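Local coordinates for mite allergen Der p 5 (Dermatophagoides pteronyssinus, PDB 3MQ1), which is an IgE-binding house dust mite allergen of unestablished biological role that forms homodimers and larger oligomers in a concentration-dependent manner, at residues R57-L60 and D61-Q65. Residues are numbered along the deposited sequence; the frame is centred on the assembly and turned at random.
Sequences RGVL and DRLMQ. With PO4 (phosphate ion), chain U.
Leu60 and Leu63 touch through their branches, Leu60 CD2 lying 4.2 Å from Leu63 CD1, within the last turns of helix 36-63. The same CD1 meets Val59 CG1, also at 4.2 Å; Val59 and Leu63 run side by side and point the same way, one helical turn apart. Four i to i+4 backbone hydrogen bonds hold this spacing, from Asp61 N to Arg57 O (2.8 Å) through Met64 N to Leu60 O (3.3 Å).

Asp61 turns its CG to the side of its own backbone N (chi1 -76°), bringing it to 3.4 Å from Arg57 O. The Asp61 carboxylate and Arg57 guanidinium planes stand 45° apart; OD2 approaches Arg57 CG (3.9 Å), but remains 5.8 Å from Arg57 NE. Asp61 OD1 instead pairs with Lys81, and the guanidinium with Asp54, Asp85 and Glu88. Gly58 C lies over one face of the Arg62 guanidinium; at its edge, O3 of a phosphate, probably from the crystallisation liquor, accepts NH2 (2.6 Å) and, weakly, NH1.

Among its neighbours, Leu60 packs on Ala80 and Leu63 on Leu77 of helix 71-99, while Val59 packs on Gly55, and both leucines on Met52, of the second subunit.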
ATOM      1  N   ARG B  57     -24.242   6.220  10.692  1.00 62.15           N
ATOM      2  CA  ARG B  57     -22.899   6.786  10.741  1.00 57.12           C
ATOM      3  C   ARG B  57     -22.581   7.280  12.145  1.00 57.71           C
ATOM      4  O   ARG B  57     -21.510   7.002  12.684  1.00 61.61           O
ATOM      5  CB  ARG B  57     -22.750   7.933   9.741  1.00 46.92           C
ATOM      6  CG  ARG B  57     -21.392   8.617   9.802  1.00 58.79           C
ATOM      7  CD  ARG B  57     -21.336   9.850   8.913  1.00 61.32           C
ATOM      8  NE  ARG B  57     -21.566   9.527   7.509  1.00 73.29           N
ATOM      9  CZ  ARG B  57     -22.728   9.687   6.886  1.00 95.92           C
ATOM     10  NH1 ARG B  57     -23.774  10.172   7.542  1.00102.78           N
ATOM     11  NH2 ARG B  57     -22.845   9.365   5.607  1.00102.44           N
ATOM     12  N   GLY B  58     -23.517   8.020  12.731  1.00 56.22           N
ATOM     13  CA  GLY B  58     -23.361   8.511  14.086  1.00 49.35           C
ATOM     14  C   GLY B  58     -23.069   7.381  15.051  1.00 55.26           C
ATOM     15  O   GLY B  58     -22.275   7.531  15.979  1.00 64.73           O
ATOM     16  N   VAL B  59     -23.714   6.241  14.827  1.00 45.17           N
ATOM     17  CA  VAL B  59     -23.493   5.060  15.653  1.00 36.19           C
ATOM     18  C   VAL B  59     -22.104   4.488  15.395  1.00 47.22           C
ATOM     19  O   VAL B  59     -21.410   4.068  16.319  1.00 52.32           O
ATOM     20  CB  VAL B  59     -24.546   3.972  15.375  1.00 36.16           C
ATOM     21  CG1 VAL B  59     -24.294   2.753  16.249  1.00 46.63           C
ATOM     22  CG2 VAL B  59     -25.947   4.519  15.603  1.00 30.64           C
ATOM     23  N   LEU B  60     -21.705   4.479  14.126  1.00 44.40           N
ATOM     24  CA  LEU B  60     -20.402   3.962  13.729  1.00 34.67           C
ATOM     25  C   LEU B  60     -19.270   4.824  14.276  1.00 45.02           C
ATOM     26  O   LEU B  60     -18.174   4.332  14.540  1.00 54.10           O
ATOM     27  CB  LEU B  60     -20.305   3.873  12.205  1.00 33.37           C
ATOM     28  CG  LEU B  60     -21.273   2.895  11.539  1.00 40.08           C
ATOM     29  CD1 LEU B  60     -21.198   3.007  10.026  1.00 25.60           C
ATOM     30  CD2 LEU B  60     -20.989   1.472  11.993  1.00 33.95           C
ATOM     31  N   ASP B  61     -19.542   6.115  14.438  1.00 49.12           N
ATOM     32  CA  ASP B  61     -18.564   7.039  15.000  1.00 56.62           C
ATOM     33  C   ASP B  61     -18.381   6.785  16.492  1.00 69.21           C
ATOM     34  O   ASP B  61     -17.270   6.867  17.014  1.00 71.99           O
ATOM     35  CB  ASP B  61     -18.995   8.488  14.764  1.00 63.66           C
ATOM     36  CG  ASP B  61     -18.766   8.939  13.334  1.00 65.82           C
ATOM     37  OD1 ASP B  61     -17.893   8.354  12.660  1.00 55.83           O
ATOM     38  OD2 ASP B  61     -19.453   9.881  12.889  1.00 74.01           O
ATOM     39  N   ARG B  62     -19.481   6.476  17.170  1.00 65.66           N
ATOM     40  CA  ARG B  62     -19.455   6.189  18.598  1.00 54.20           C
ATOM     41  C   ARG B  62     -18.712   4.888  18.873  1.00 50.18           C
ATOM     42  O   ARG B  62     -17.900   4.807  19.795  1.00 47.61           O
ATOM     43  CB  ARG B  62     -20.879   6.100  19.147  1.00 68.96           C
ATOM     44  CG  ARG B  62     -21.687   7.375  18.981  1.00 83.07           C
ATOM     45  CD  ARG B  62     -23.173   7.114  19.160  1.00109.76           C
ATOM     46  NE  ARG B  62     -23.967   8.312  18.911  1.00127.77           N
ATOM     47  CZ  ARG B  62     -25.294   8.332  18.852  1.00140.70           C
ATOM     48  NH1 ARG B  62     -25.986   7.212  19.020  1.00142.07           N
ATOM     49  NH2 ARG B  62     -25.928   9.472  18.622  1.00145.11           N
ATOM     50  N   LEU B  63     -18.997   3.872  18.065  1.00 48.20           N
ATOM     51  CA  LEU B  63     -18.369   2.564  18.214  1.00 47.68           C
ATOM     52  C   LEU B  63     -16.853   2.653  18.099  1.00 49.19           C
ATOM     53  O   LEU B  63     -16.127   1.991  18.838  1.00 49.67           O
ATOM     54  CB  LEU B  63     -18.914   1.591  17.169  1.00 45.08           C
ATOM     55  CG  LEU B  63     -20.391   1.219  17.300  1.00 31.21           C
ATOM     56  CD1 LEU B  63     -20.858   0.431  16.086  1.00 35.98           C
ATOM     57  CD2 LEU B  63     -20.630   0.434  18.581  1.00 26.19           C
ATOM     58  N   MET B  64     -16.382   3.472  17.166  1.00 45.75           N
ATOM     59  CA  MET B  64     -14.950   3.638  16.944  1.00 49.91           C
ATOM     60  C   MET B  64     -14.263   4.248  18.162  1.00 58.65           C
ATOM     61  O   MET B  64     -13.045   4.157  18.309  1.00 62.04           O
ATOM     62  CB  MET B  64     -14.696   4.506  15.709  1.00 46.03           C
ATOM     63  CG  MET B  64     -15.181   3.889  14.408  1.00 60.49           C
ATOM     64  SD  MET B  64     -14.941   4.974  12.986  1.00 79.90           S
ATOM     65  CE  MET B  64     -13.160   5.160  12.997  1.00189.53           C
ATOM     66  N   GLN B  65     -15.054   4.866  19.033  1.00 58.00           N
ATOM     67  CA  GLN B  65     -14.520   5.517  20.223  1.00 52.03           C
ATOM     68  C   GLN B  65     -14.295   4.522  21.357  1.00 56.50           C
ATOM     69  O   GLN B  65     -13.704   4.860  22.382  1.00 46.04           O
ATOM     70  CB  GLN B  65     -15.451   6.643  20.679  1.00 42.41           C
ATOM     71  CG  GLN B  65     -15.707   7.696  19.614  1.00 76.85           C
ATOM     72  CD  GLN B  65     -16.673   8.770  20.074  1.00 95.66           C
ATOM     73  OE1 GLN B  65     -16.922   8.925  21.269  1.00108.29           O
ATOM     74  NE2 GLN B  65     -17.221   9.519  19.125  1.00 98.23           N
TER
HETATM   75  P   PO4 U 213     -28.389   8.679  16.100  1.00193.96           P
HETATM   76  O1  PO4 U 213     -27.298   9.456  15.402  1.00191.94           O
HETATM   77  O2  PO4 U 213     -28.353   7.242  15.642  1.00198.74           O
HETATM   78  O3  PO4 U 213     -28.172   8.714  17.592  1.00199.62           O
HETATM   79  O4  PO4 U 213     -29.731   9.287  15.772  1.00189.67           O